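Pesticidal crystal protein Cry4Aa (Bacillus thuringiensis, PDB 2C9K) binds to midgut epithelial cells of insects, notably mosquito larvae, and promotes their colloid-osmotic lysis, consistent with pore formation in the membrane. Local coordinates at residues E270-K275 with Y446-Y451; F279-D284 with K438-P443; S518-I523 with Y570-N575; A545-A550 with N575-A580. All blocks are in the same frame, centred on the assembly; numbering follows the deposited sequence.

The contacts fall into two pairs at separate ends of the molecule. Contacts 1 and 2, centres 9 Å apart, belong to the beta-prism domain and share one three-stranded sheet, in which strands 432-440 and 450-457 are neighbours; the segments of contact 2 lie between those of contact 1 in the sequence. Contacts 3 and 4, centres 7 Å apart, lie in the C-terminal beta-sandwich domain, share N575, and interleave along the chain after the first pair has closed. The centres of contacts 1 and 3 are about 50 Å apart, so the two pairs document the internal packing of two distinct domains, as in three-domain Cry toxins.

Contact 1: E270-K275 with Y446-Y451; sequences EESPYK and YKTQVY
Y446 offers its ring to two residues of the loop 270-275. P273 CG lies 3.4 Å from Y446 CD2, and the ring of Y274 turns an edge toward the Y446 face in an edge-to-face pair, with centroids 5.4 Å apart and planes inclined at 55°. P273 CG also stands over the centre of one face of the Y274 ring. Y446 OH and Y277 OH are hydrogen-bonded. Next comes T448, whose carbonyl oxygen receives the hydroxyl of Y274 (OH to O 2.8 Å). The donor stands 45° above the carbonyl plane, so neither in-plane lone pair is addressed, while the oxygen lies in the plane of the Y274 ring at its edge. With chi1 at 49°, T448 OG1 points at the loop and lies against P273 CD. Q449 starts away from the loop, and its OE1 bonds S439 OG. V450 closes the row: CG2, anti to the carbonyl carbon, touches both S272 OG (3.4 Å) and Y274 CD1 (3.8 Å), and S272 OG is held by N268 O. With K275 O bonded to N219 of the helical N-terminal region, the loop, with S272 and Y274 buried, leads from strand 262-267 into helix 279-286, the strand-helix connection of the beta-prism's three-stranded sheet that faces the helical domain in Cry toxins.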
loop_
_atom_site.group_PDB
_atom_site.type_symbol
_atom_site.label_atom_id
_atom_site.label_comp_id
_atom_site.label_asym_id
_atom_site.label_seq_id
_atom_site.Cartn_x
_atom_site.Cartn_y
_atom_site.Cartn_z
ATOM N N GLU A 270 11.760 21.654 -6.300
ATOM C CA GLU A 270 12.004 22.612 -7.362
ATOM C C GLU A 270 12.960 23.751 -7.034
ATOM O O GLU A 270 13.693 24.194 -7.904
ATOM C CB GLU A 270 10.664 23.164 -7.865
ATOM C CG GLU A 270 9.682 22.069 -8.295
ATOM C CD GLU A 270 8.763 21.569 -7.157
ATOM O OE1 GLU A 270 9.240 21.398 -6.002
ATOM O OE2 GLU A 270 7.556 21.331 -7.433
ATOM N N GLU A 271 12.978 24.221 -5.794
ATOM C CA GLU A 271 13.866 25.325 -5.459
ATOM C C GLU A 271 15.204 24.925 -4.868
ATOM O O GLU A 271 15.924 25.754 -4.316
ATOM C CB GLU A 271 13.149 26.315 -4.544
ATOM C CG GLU A 271 12.073 27.093 -5.284
ATOM C CD GLU A 271 11.647 28.355 -4.558
ATOM O OE1 GLU A 271 10.905 29.159 -5.168
ATOM O OE2 GLU A 271 12.051 28.544 -3.383
ATOM N N SER A 272 15.536 23.646 -5.009
ATOM C CA SER A 272 16.803 23.105 -4.528
ATOM C C SER A 272 17.534 22.532 -5.732
ATOM O O SER A 272 16.905 22.143 -6.709
ATOM C CB SER A 272 16.556 22.013 -3.495
ATOM O OG SER A 272 15.808 22.526 -2.405
ATOM N N PRO A 273 18.875 22.477 -5.680
ATOM C CA PRO A 273 19.682 21.950 -6.791
ATOM C C PRO A 273 19.718 20.435 -6.938
ATOM O O PRO A 273 19.970 19.921 -8.028
ATOM C CB PRO A 273 21.066 22.515 -6.498
ATOM C CG PRO A 273 21.106 22.445 -5.007
ATOM C CD PRO A 273 19.743 22.999 -4.610
ATOM N N TYR A 274 19.469 19.725 -5.847
ATOM C CA TYR A 274 19.509 18.270 -5.861
ATOM C C TYR A 274 18.783 17.614 -7.034
ATOM O O TYR A 274 19.021 16.444 -7.343
ATOM C CB TYR A 274 18.968 17.734 -4.534
ATOM C CG TYR A 274 19.606 18.429 -3.367
ATOM C CD1 TYR A 274 18.918 19.409 -2.661
ATOM C CD2 TYR A 274 20.938 18.181 -3.029
ATOM C CE1 TYR A 274 19.541 20.136 -1.647
ATOM C CE2 TYR A 274 21.570 18.898 -2.018
ATOM C CZ TYR A 274 20.862 19.876 -1.334
ATOM O OH TYR A 274 21.469 20.602 -0.339
ATOM N N LYS A 275 17.906 18.359 -7.690
ATOM C CA LYS A 275 17.181 17.804 -8.821
ATOM C C LYS A 275 18.115 17.568 -10.001
ATOM O O LYS A 275 17.752 16.879 -10.951
ATOM C CB LYS A 275 16.040 18.739 -9.230
ATOM C CG LYS A 275 16.471 20.181 -9.438
ATOM C CD LYS A 275 15.292 21.067 -9.777
ATOM C CE LYS A 275 15.757 22.445 -10.205
ATOM N NZ LYS A 275 14.616 23.382 -10.435
ATOM N N TYR A 446 25.604 23.701 0.198
ATOM C CA TYR A 446 24.332 24.383 0.031
ATOM C C TYR A 446 23.612 24.738 1.313
ATOM O O TYR A 446 23.910 24.213 2.391
ATOM C CB TYR A 446 23.390 23.529 -0.809
ATOM C CG TYR A 446 24.038 22.885 -2.006
ATOM C CD1 TYR A 446 24.849 21.766 -1.865
ATOM C CD2 TYR A 446 23.822 23.387 -3.283
ATOM C CE1 TYR A 446 25.423 21.162 -2.966
ATOM C CE2 TYR A 446 24.392 22.788 -4.392
ATOM C CZ TYR A 446 25.190 21.677 -4.227
ATOM O OH TYR A 446 25.743 21.085 -5.332
ATOM N N LYS A 447 22.644 25.639 1.169
ATOM C CA LYS A 447 21.817 26.080 2.282
ATOM C C LYS A 447 20.425 25.489 2.109
ATOM O O LYS A 447 19.605 25.543 3.024
ATOM C CB LYS A 447 21.722 27.604 2.323
ATOM C CG LYS A 447 22.986 28.285 2.769
ATOM C CD LYS A 447 22.762 29.776 2.897
ATOM C CE LYS A 447 24.050 30.489 3.246
ATOM N NZ LYS A 447 24.665 29.855 4.434
ATOM N N THR A 448 20.168 24.930 0.929
ATOM C CA THR A 448 18.880 24.326 0.638
ATOM C C THR A 448 18.839 22.907 1.155
ATOM O O THR A 448 19.869 22.263 1.311
ATOM C CB THR A 448 18.590 24.285 -0.861
ATOM O OG1 THR A 448 19.717 23.737 -1.539
ATOM C CG2 THR A 448 18.317 25.659 -1.390
ATOM N N GLN A 449 17.627 22.429 1.403
ATOM C CA GLN A 449 17.406 21.084 1.920
ATOM C C GLN A 449 16.042 20.619 1.415
ATOM O O GLN A 449 15.078 21.388 1.428
ATOM C CB GLN A 449 17.414 21.133 3.446
ATOM C CG GLN A 449 17.468 19.798 4.140
ATOM C CD GLN A 449 17.409 19.940 5.657
ATOM O OE1 GLN A 449 17.458 18.952 6.391
ATOM N NE2 GLN A 449 17.302 21.174 6.129
ATOM N N VAL A 450 15.977 19.375 0.944
ATOM C CA VAL A 450 14.731 18.791 0.436
ATOM C C VAL A 450 14.247 17.713 1.405
ATOM O O VAL A 450 15.019 16.836 1.806
ATOM C CB VAL A 450 14.932 18.133 -0.948
ATOM C CG1 VAL A 450 13.688 17.378 -1.342
ATOM C CG2 VAL A 450 15.231 19.185 -1.986
ATOM N N TYR A 451 12.974 17.771 1.782
ATOM C CA TYR A 451 12.437 16.781 2.706
ATOM C C TYR A 451 11.455 15.852 2.012
ATOM O O TYR A 451 10.943 16.154 0.934
ATOM C CB TYR A 451 11.693 17.447 3.871
ATOM C CG TYR A 451 12.475 18.459 4.686
ATOM C CD1 TYR A 451 12.649 19.770 4.238
ATOM C CD2 TYR A 451 12.997 18.118 5.931
ATOM C CE1 TYR A 451 13.319 20.715 5.013
ATOM C CE2 TYR A 451 13.666 19.048 6.709
ATOM C CZ TYR A 451 13.825 20.345 6.252
ATOM O OH TYR A 451 14.477 21.271 7.041
#

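Contact 2: F279-D284 with K438-P443; sequences FQYQED and KSLSIP
The Y281 ring is the flat group of this contact, and L440 CD1 approaches it obliquely, L440 CD1 to Y281 CE2 4.1 Å. Here the short helix 279-286 packs on the outer strand 432-440 of the three-stranded sheet of the Cry beta-prism, their local axes 9.7 Å apart and directed at 144° to each other. Y281 has CG anti to the backbone N (chi1 176°), a setting that brings the phenol end toward strand 432-440 and the I442 that follows it, until its hydroxyl lies beside two methyls: OH is 3.8 Å from I442 CD1 and 3.9 Å from L440 CD1. I442 comes to meet it from the opposite direction. The burial of 189 Å² is modest, and no hydrogen bond crosses between the segments. On another side of the helix F279 joins the rings of W222 and Y225, and E283 makes a salt bridge with R229, so the helix mediates between the sheet and the helical domain. Inside the helix, Q280 NE2 bonds D284 OD1, reaching it from above the carboxylate plane. At the other end of the interface the chain of K438 bends at chi3 and chi4, which leaves its NZ 4.0 Å from D284 O.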
loop_
_atom_site.group_PDB
_atom_site.type_symbol
_atom_site.label_atom_id
_atom_site.label_comp_id
_atom_site.label_asym_id
_atom_site.label_seq_id
_atom_site.Cartn_x
_atom_site.Cartn_y
_atom_site.Cartn_z
ATOM N N PHE A 279 19.781 10.265 -10.426
ATOM C CA PHE A 279 18.503 9.746 -9.973
ATOM C C PHE A 279 18.671 8.880 -8.731
ATOM O O PHE A 279 18.158 9.200 -7.660
ATOM C CB PHE A 279 17.858 8.906 -11.078
ATOM C CG PHE A 279 16.603 8.205 -10.652
ATOM C CD1 PHE A 279 15.364 8.819 -10.803
ATOM C CD2 PHE A 279 16.666 6.955 -10.046
ATOM C CE1 PHE A 279 14.201 8.204 -10.354
ATOM C CE2 PHE A 279 15.514 6.329 -9.589
ATOM C CZ PHE A 279 14.274 6.954 -9.742
ATOM N N GLN A 280 19.391 7.774 -8.885
ATOM C CA GLN A 280 19.599 6.839 -7.793
ATOM C C GLN A 280 20.139 7.497 -6.539
ATOM O O GLN A 280 19.909 7.012 -5.434
ATOM C CB GLN A 280 20.540 5.718 -8.222
ATOM C CG GLN A 280 20.608 4.575 -7.227
ATOM C CD GLN A 280 19.249 3.946 -6.984
ATOM O OE1 GLN A 280 18.545 3.590 -7.931
ATOM N NE2 GLN A 280 18.874 3.804 -5.716
ATOM N N TYR A 281 20.859 8.598 -6.705
ATOM C CA TYR A 281 21.420 9.299 -5.561
ATOM C C TYR A 281 20.310 9.916 -4.721
ATOM O O TYR A 281 20.311 9.808 -3.496
ATOM C CB TYR A 281 22.370 10.383 -6.031
ATOM C CG TYR A 281 22.902 11.208 -4.901
ATOM C CD1 TYR A 281 23.825 10.680 -4.004
ATOM C CD2 TYR A 281 22.462 12.513 -4.712
ATOM C CE1 TYR A 281 24.298 11.438 -2.938
ATOM C CE2 TYR A 281 22.925 13.277 -3.660
ATOM C CZ TYR A 281 23.841 12.737 -2.777
ATOM O OH TYR A 281 24.304 13.505 -1.743
ATOM N N GLN A 282 19.368 10.572 -5.390
ATOM C CA GLN A 282 18.228 11.183 -4.717
ATOM C C GLN A 282 17.385 10.080 -4.076
ATOM O O GLN A 282 16.954 10.197 -2.926
ATOM C CB GLN A 282 17.381 11.964 -5.724
ATOM C CG GLN A 282 18.030 13.243 -6.185
ATOM C CD GLN A 282 17.404 13.800 -7.438
ATOM O OE1 GLN A 282 17.859 13.520 -8.547
ATOM N NE2 GLN A 282 16.350 14.583 -7.273
ATOM N N GLU A 283 17.154 9.006 -4.826
ATOM C CA GLU A 283 16.378 7.880 -4.326
ATOM C C GLU A 283 16.993 7.335 -3.039
ATOM O O GLU A 283 16.302 7.139 -2.041
ATOM C CB GLU A 283 16.330 6.763 -5.368
ATOM C CG GLU A 283 15.523 5.558 -4.935
ATOM C CD GLU A 283 14.043 5.841 -4.880
ATOM O OE1 GLU A 283 13.661 7.028 -4.840
ATOM O OE2 GLU A 283 13.261 4.870 -4.869
ATOM N N ASP A 284 18.296 7.088 -3.073
ATOM C CA ASP A 284 18.988 6.568 -1.908
ATOM C C ASP A 284 18.834 7.462 -0.696
ATOM O O ASP A 284 18.587 6.973 0.410
ATOM C CB ASP A 284 20.481 6.393 -2.183
ATOM C CG ASP A 284 20.778 5.207 -3.064
ATOM O OD1 ASP A 284 19.857 4.396 -3.305
ATOM O OD2 ASP A 284 21.943 5.087 -3.507
ATOM N N LYS A 438 12.749 12.071 6.124
ATOM C CA LYS A 438 14.154 12.086 5.717
ATOM C C LYS A 438 14.477 13.438 5.122
ATOM O O LYS A 438 13.579 14.226 4.838
ATOM C CB LYS A 438 14.449 10.995 4.675
ATOM C CG LYS A 438 14.863 9.667 5.271
ATOM C CD LYS A 438 14.976 8.576 4.230
ATOM C CE LYS A 438 16.165 8.782 3.303
ATOM N NZ LYS A 438 17.478 8.462 3.917
ATOM N N SER A 439 15.759 13.701 4.908
ATOM C CA SER A 439 16.165 14.978 4.352
ATOM C C SER A 439 17.477 14.864 3.578
ATOM O O SER A 439 18.389 14.147 3.996
ATOM C CB SER A 439 16.321 15.981 5.492
ATOM O OG SER A 439 16.099 17.304 5.055
ATOM N N LEU A 440 17.556 15.551 2.437
ATOM C CA LEU A 440 18.768 15.571 1.621
ATOM C C LEU A 440 19.335 16.981 1.713
ATOM O O LEU A 440 18.659 17.954 1.389
ATOM C CB LEU A 440 18.461 15.231 0.156
ATOM C CG LEU A 440 19.503 15.565 -0.934
ATOM C CD1 LEU A 440 20.883 15.070 -0.541
ATOM C CD2 LEU A 440 19.081 14.927 -2.256
ATOM N N SER A 441 20.571 17.088 2.184
ATOM C CA SER A 441 21.229 18.380 2.324
ATOM C C SER A 441 22.720 18.174 2.472
ATOM O O SER A 441 23.175 17.305 3.218
ATOM C CB SER A 441 20.721 19.116 3.557
ATOM O OG SER A 441 21.230 18.507 4.725
ATOM N N ILE A 442 23.477 18.982 1.751
ATOM C CA ILE A 442 24.923 18.921 1.790
ATOM C C ILE A 442 25.332 20.291 2.309
ATOM O O ILE A 442 25.575 21.210 1.527
ATOM C CB ILE A 442 25.467 18.690 0.381
ATOM C CG1 ILE A 442 24.763 17.475 -0.229
ATOM C CG2 ILE A 442 26.960 18.482 0.427
ATOM C CD1 ILE A 442 25.051 17.260 -1.681
ATOM N N PRO A 443 25.383 20.451 3.644
ATOM C CA PRO A 443 25.753 21.717 4.292
ATOM C C PRO A 443 27.077 22.276 3.800
ATOM O O PRO A 443 27.214 23.472 3.571
ATOM C CB PRO A 443 25.799 21.346 5.772
ATOM C CG PRO A 443 24.772 20.265 5.873
ATOM C CD PRO A 443 25.076 19.423 4.653
#

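Contact 3: S518-I523 with Y570-N575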
loop_
_atom_site.group_PDB
_atom_site.type_symbol
_atom_site.label_atom_id
_atom_site.label_comp_id
_atom_site.label_asym_id
_atom_site.label_seq_id
_atom_site.Cartn_x
_atom_site.Cartn_y
_atom_site.Cartn_z
ATOM N N SER A 518 -8.091 -22.320 18.250
ATOM C CA SER A 518 -7.079 -23.230 17.740
ATOM C C SER A 518 -6.876 -22.796 16.296
ATOM O O SER A 518 -7.798 -22.287 15.664
ATOM C CB SER A 518 -7.555 -24.681 17.798
ATOM O OG SER A 518 -7.188 -25.282 19.030
ATOM N N TYR A 519 -5.670 -22.975 15.774
ATOM C CA TYR A 519 -5.402 -22.564 14.408
ATOM C C TYR A 519 -4.459 -23.506 13.699
ATOM O O TYR A 519 -4.046 -24.534 14.227
ATOM C CB TYR A 519 -4.731 -21.181 14.370
ATOM C CG TYR A 519 -5.453 -20.060 15.061
ATOM C CD1 TYR A 519 -5.468 -19.965 16.456
ATOM C CD2 TYR A 519 -6.118 -19.084 14.321
ATOM C CE1 TYR A 519 -6.136 -18.919 17.106
ATOM C CE2 TYR A 519 -6.791 -18.034 14.952
ATOM C CZ TYR A 519 -6.798 -17.958 16.345
ATOM O OH TYR A 519 -7.477 -16.936 16.965
ATOM N N PHE A 520 -4.140 -23.114 12.475
ATOM C CA PHE A 520 -3.161 -23.779 11.641
ATOM C C PHE A 520 -2.448 -22.528 11.156
ATOM O O PHE A 520 -3.103 -21.574 10.739
ATOM C CB PHE A 520 -3.805 -24.529 10.461
ATOM C CG PHE A 520 -4.297 -25.905 10.818
ATOM C CD1 PHE A 520 -5.580 -26.317 10.467
ATOM C CD2 PHE A 520 -3.500 -26.768 11.570
ATOM C CE1 PHE A 520 -6.064 -27.557 10.870
ATOM C CE2 PHE A 520 -3.982 -28.018 11.979
ATOM C CZ PHE A 520 -5.266 -28.407 11.629
ATOM N N ILE A 521 -1.132 -22.468 11.269
ATOM C CA ILE A 521 -0.482 -21.280 10.763
ATOM C C ILE A 521 0.001 -21.666 9.352
ATOM O O ILE A 521 0.586 -22.727 9.152
ATOM C CB ILE A 521 0.651 -20.747 11.758
ATOM C CG1 ILE A 521 2.019 -20.766 11.098
ATOM C CG2 ILE A 521 0.624 -21.515 13.071
ATOM C CD1 ILE A 521 2.216 -19.634 10.160
ATOM N N ARG A 522 -0.320 -20.818 8.375
ATOM C CA ARG A 522 0.011 -21.043 6.962
ATOM C C ARG A 522 0.935 -19.947 6.445
ATOM O O ARG A 522 0.796 -18.795 6.832
ATOM C CB ARG A 522 -1.284 -21.052 6.154
ATOM C CG ARG A 522 -1.123 -21.344 4.696
ATOM C CD ARG A 522 -2.479 -21.433 4.033
ATOM N NE ARG A 522 -3.056 -20.124 3.739
ATOM C CZ ARG A 522 -4.281 -19.946 3.245
ATOM N NH1 ARG A 522 -5.055 -20.994 3.005
ATOM N NH2 ARG A 522 -4.728 -18.729 2.967
ATOM N N ILE A 523 1.860 -20.295 5.560
ATOM C CA ILE A 523 2.821 -19.326 5.033
ATOM C C ILE A 523 2.747 -19.086 3.518
ATOM O O ILE A 523 2.640 -20.035 2.737
ATOM C CB ILE A 523 4.261 -19.776 5.401
ATOM C CG1 ILE A 523 4.542 -19.452 6.861
ATOM C CG2 ILE A 523 5.287 -19.101 4.519
ATOM C CD1 ILE A 523 5.854 -20.010 7.316
ATOM N N TYR A 570 1.392 -21.371 -1.252
ATOM C CA TYR A 570 0.998 -21.530 0.139
ATOM C C TYR A 570 1.293 -22.876 0.775
ATOM O O TYR A 570 0.900 -23.918 0.254
ATOM C CB TYR A 570 -0.501 -21.276 0.293
ATOM C CG TYR A 570 -0.978 -19.884 -0.055
ATOM C CD1 TYR A 570 -0.905 -19.401 -1.363
ATOM C CD2 TYR A 570 -1.564 -19.068 0.920
ATOM C CE1 TYR A 570 -1.408 -18.143 -1.694
ATOM C CE2 TYR A 570 -2.070 -17.809 0.600
ATOM C CZ TYR A 570 -1.990 -17.357 -0.709
ATOM O OH TYR A 570 -2.497 -16.127 -1.027
ATOM N N LEU A 571 1.972 -22.846 1.916
ATOM C CA LEU A 571 2.263 -24.066 2.664
ATOM C C LEU A 571 1.734 -23.864 4.071
ATOM O O LEU A 571 1.741 -22.746 4.589
ATOM C CB LEU A 571 3.763 -24.376 2.700
ATOM C CG LEU A 571 4.222 -25.247 1.530
ATOM C CD1 LEU A 571 5.710 -25.550 1.639
ATOM C CD2 LEU A 571 3.401 -26.528 1.527
ATOM N N GLU A 572 1.277 -24.952 4.682
ATOM C CA GLU A 572 0.695 -24.911 6.014
ATOM C C GLU A 572 1.350 -25.946 6.917
ATOM O O GLU A 572 1.618 -27.067 6.491
ATOM C CB GLU A 572 -0.795 -25.207 5.889
ATOM C CG GLU A 572 -1.621 -24.970 7.116
ATOM C CD GLU A 572 -3.094 -25.222 6.852
ATOM O OE1 GLU A 572 -3.645 -24.628 5.894
ATOM O OE2 GLU A 572 -3.704 -26.014 7.602
ATOM N N PHE A 573 1.619 -25.574 8.163
ATOM C CA PHE A 573 2.222 -26.509 9.094
ATOM C C PHE A 573 1.147 -27.501 9.525
ATOM O O PHE A 573 -0.031 -27.156 9.590
ATOM C CB PHE A 573 2.763 -25.780 10.314
ATOM C CG PHE A 573 3.863 -24.818 10.007
ATOM C CD1 PHE A 573 3.595 -23.470 9.833
ATOM C CD2 PHE A 573 5.178 -25.255 9.925
ATOM C CE1 PHE A 573 4.621 -22.566 9.587
ATOM C CE2 PHE A 573 6.214 -24.362 9.679
ATOM C CZ PHE A 573 5.936 -23.012 9.510
ATOM N N SER A 574 1.557 -28.727 9.829
ATOM C CA SER A 574 0.621 -29.764 10.229
ATOM C C SER A 574 0.024 -29.572 11.618
ATOM O O SER A 574 -1.183 -29.376 11.756
ATOM C CB SER A 574 1.296 -31.131 10.134
ATOM O OG SER A 574 2.506 -31.156 10.864
ATOM N N ASN A 575 0.856 -29.630 12.648
ATOM C CA ASN A 575 0.370 -29.463 14.015
ATOM C C ASN A 575 -0.368 -28.141 14.232
ATOM O O ASN A 575 -0.029 -27.117 13.642
ATOM C CB ASN A 575 1.531 -29.587 15.008
ATOM C CG ASN A 575 2.714 -28.716 14.634
ATOM O OD1 ASN A 575 3.224 -28.782 13.514
ATOM N ND2 ASN A 575 3.166 -27.899 15.577
HETATM O O HOH W 1 -0.143 -25.094 11.512
HETATM O O HOH W 2 -4.562 -24.206 2.731
#
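An antiparallel strand pair of the C-terminal beta-sandwich joins R522 with E572, a non-hydrogen-bonded pair, and I523 with L571, a hydrogen-bonded one. In the latter, I523 N meets L571 O at 2.6 Å and L571 N meets I523 O at 3.0 Å, both nearly straight at hydrogen; F573 N continues the pattern to I521 O at 3.2 Å. Beyond this the chains part and water 1 fills in: it accepts from I521 N (2.8 Å) and can donate to F573 O or N575 O. On the I523 face, the F573 ring lies alongside I521, CD1 to CG1 3.4 Å, and its CE1 touches I523 CD1; strand 536-541 covers this apolar group. Round R522 and E572, charged groups meet aromatic rings. R522 turns at chi3 (80°) to bring its guanidinium under the rim of Y570, whose CD2 stands over one face with NE 3.4 Å away and the planes 83° apart. R522 also makes a salt bridge with E606 and a hydrogen bond with K250 O, which should fix the rotation of the guanidinium. E572 keeps its carboxylate near F520, planes 25° apart, OE2 3.2 Å from F520 CB, while water 2 accepts from R522 NH1 and donates a weak bond to E572 OE1. Alternating arginines and apolar residues, R522, I523 and R524, match the arginine-rich strand characteristic of domain III in Cry toxins.

Contact 4: A545-A550 with N575-A580; sequences AELGMA and NEVKFA
L547 and N575 cross at a slant, L547 CB and CD2 beside the asparagine. N575 has chi1 at 50°, which places CG between the backbone N and the carbonyl carbon and turns the amide toward strand 545-550. OD1 rests 3.6 Å from L547 CB, and L547 CD2 is 3.7 Å from the N575 backbone oxygen. N575 ND2 lies 3.3 Å from E546 O. L547 and V577 stand at about a right angle: CD1 of the leucine is 4.1 Å from CG1 of the valine. The same CG1 reaches A545 CB at 3.8 Å, so one methyl of V577 touches two residues of the facing strand. K578 starts outward, but bends at chi2 and chi3, curling its amine back to within 4.1 Å of A545 CB; V544 O receives its hydrogen bond. The local strand axes approach to 8.7 Å and run at 140°, too far apart for a strand pair. Strand 545-550 borders the five-stranded sheet and 577-579 pairs with 517-527 in the other sheet, so the contact joins the two layers of the sandwich. L547 further packs on F573 and I521. With 228 Å² buried, cohesion here rests on packing without a clear hydrogen bond: the N575 side chain against L547 is its largest part, and V577 CG1 against A545 and L547 adds an apolar part.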
loop_
_atom_site.group_PDB
_atom_site.type_symbol
_atom_site.label_atom_id
_atom_site.label_comp_id
_atom_site.label_asym_id
_atom_site.label_seq_id
_atom_site.Cartn_x
_atom_site.Cartn_y
_atom_site.Cartn_z
ATOM N N ALA A 545 3.679 -24.376 20.770
ATOM C CA ALA A 545 3.920 -25.480 19.847
ATOM C C ALA A 545 5.290 -25.439 19.192
ATOM O O ALA A 545 6.078 -24.516 19.415
ATOM C CB ALA A 545 2.836 -25.498 18.766
ATOM N N GLU A 546 5.564 -26.462 18.387
ATOM C CA GLU A 546 6.819 -26.555 17.660
ATOM C C GLU A 546 6.504 -27.070 16.263
ATOM O O GLU A 546 6.405 -28.268 16.044
ATOM C CB GLU A 546 7.774 -27.517 18.353
ATOM C CG GLU A 546 9.178 -27.410 17.830
ATOM C CD GLU A 546 9.862 -26.133 18.290
ATOM O OE1 GLU A 546 10.883 -25.744 17.678
ATOM O OE2 GLU A 546 9.386 -25.525 19.274
ATOM N N LEU A 547 6.348 -26.161 15.315
ATOM C CA LEU A 547 6.023 -26.551 13.956
ATOM C C LEU A 547 7.236 -26.527 13.035
ATOM O O LEU A 547 8.161 -25.747 13.227
ATOM C CB LEU A 547 4.945 -25.626 13.404
ATOM C CG LEU A 547 3.694 -25.417 14.260
ATOM C CD1 LEU A 547 4.048 -24.666 15.540
ATOM C CD2 LEU A 547 2.673 -24.626 13.456
ATOM N N GLY A 548 7.224 -27.391 12.029
ATOM C CA GLY A 548 8.328 -27.443 11.093
ATOM C C GLY A 548 7.873 -28.036 9.778
ATOM O O GLY A 548 6.945 -28.843 9.745
ATOM N N MET A 549 8.518 -27.635 8.689
ATOM C CA MET A 549 8.157 -28.148 7.377
ATOM C C MET A 549 9.178 -27.774 6.287
ATOM O O MET A 549 9.991 -26.861 6.453
ATOM C CB MET A 549 6.755 -27.643 6.996
ATOM C CG MET A 549 6.643 -26.135 6.861
ATOM S SD MET A 549 4.989 -25.521 6.404
ATOM C CE MET A 549 4.468 -26.785 5.195
ATOM N N ALA A 550 9.129 -28.504 5.178
ATOM C CA ALA A 550 10.012 -28.265 4.046
ATOM C C ALA A 550 9.264 -27.430 3.017
ATOM O O ALA A 550 8.094 -27.689 2.730
ATOM C CB ALA A 550 10.432 -29.581 3.429
ATOM N N ASN A 575 0.856 -29.630 12.648
ATOM C CA ASN A 575 0.370 -29.463 14.015
ATOM C C ASN A 575 -0.368 -28.141 14.232
ATOM O O ASN A 575 -0.029 -27.117 13.642
ATOM C CB ASN A 575 1.531 -29.587 15.008
ATOM C CG ASN A 575 2.714 -28.716 14.634
ATOM O OD1 ASN A 575 3.224 -28.782 13.514
ATOM N ND2 ASN A 575 3.166 -27.899 15.577
ATOM N N GLU A 576 -1.388 -28.175 15.082
ATOM C CA GLU A 576 -2.169 -26.983 15.374
ATOM C C GLU A 576 -1.759 -26.317 16.682
ATOM O O GLU A 576 -1.126 -26.924 17.544
ATOM C CB GLU A 576 -3.663 -27.313 15.415
ATOM C CG GLU A 576 -4.051 -28.416 16.383
ATOM C CD GLU A 576 -5.556 -28.603 16.459
ATOM O OE1 GLU A 576 -6.225 -27.786 17.133
ATOM O OE2 GLU A 576 -6.072 -29.557 15.830
ATOM N N VAL A 577 -2.137 -25.056 16.820
ATOM C CA VAL A 577 -1.814 -24.286 18.001
ATOM C C VAL A 577 -3.092 -23.695 18.614
ATOM O O VAL A 577 -4.104 -23.502 17.933
ATOM C CB VAL A 577 -0.843 -23.157 17.628
ATOM C CG1 VAL A 577 0.206 -23.684 16.666
ATOM C CG2 VAL A 577 -1.600 -22.001 16.995
ATOM N N LYS A 578 -3.044 -23.426 19.910
ATOM C CA LYS A 578 -4.178 -22.850 20.605
ATOM C C LYS A 578 -3.672 -21.685 21.443
ATOM O O LYS A 578 -2.689 -21.812 22.178
ATOM C CB LYS A 578 -4.869 -23.892 21.493
ATOM C CG LYS A 578 -3.991 -24.549 22.559
ATOM C CD LYS A 578 -2.963 -25.524 21.954
ATOM C CE LYS A 578 -1.600 -24.873 21.710
ATOM N NZ LYS A 578 -0.719 -25.729 20.868
ATOM N N PHE A 579 -4.345 -20.545 21.312
ATOM C CA PHE A 579 -3.972 -19.347 22.045
ATOM C C PHE A 579 -5.076 -18.951 23.024
ATOM O O PHE A 579 -6.261 -19.089 22.730
ATOM C CB PHE A 579 -3.718 -18.204 21.062
ATOM C CG PHE A 579 -2.673 -18.509 20.026
ATOM C CD1 PHE A 579 -2.980 -18.440 18.671
ATOM C CD2 PHE A 579 -1.369 -18.818 20.397
ATOM C CE1 PHE A 579 -2.003 -18.669 17.706
ATOM C CE2 PHE A 579 -0.387 -19.046 19.433
ATOM C CZ PHE A 579 -0.707 -18.970 18.088
ATOM N N ALA A 580 -4.679 -18.469 24.196
ATOM C CA ALA A 580 -5.638 -18.042 25.198
ATOM C C ALA A 580 -5.944 -16.579 24.924
ATOM O O ALA A 580 -5.260 -15.935 24.140
ATOM C CB ALA A 580 -5.057 -18.215 26.594
#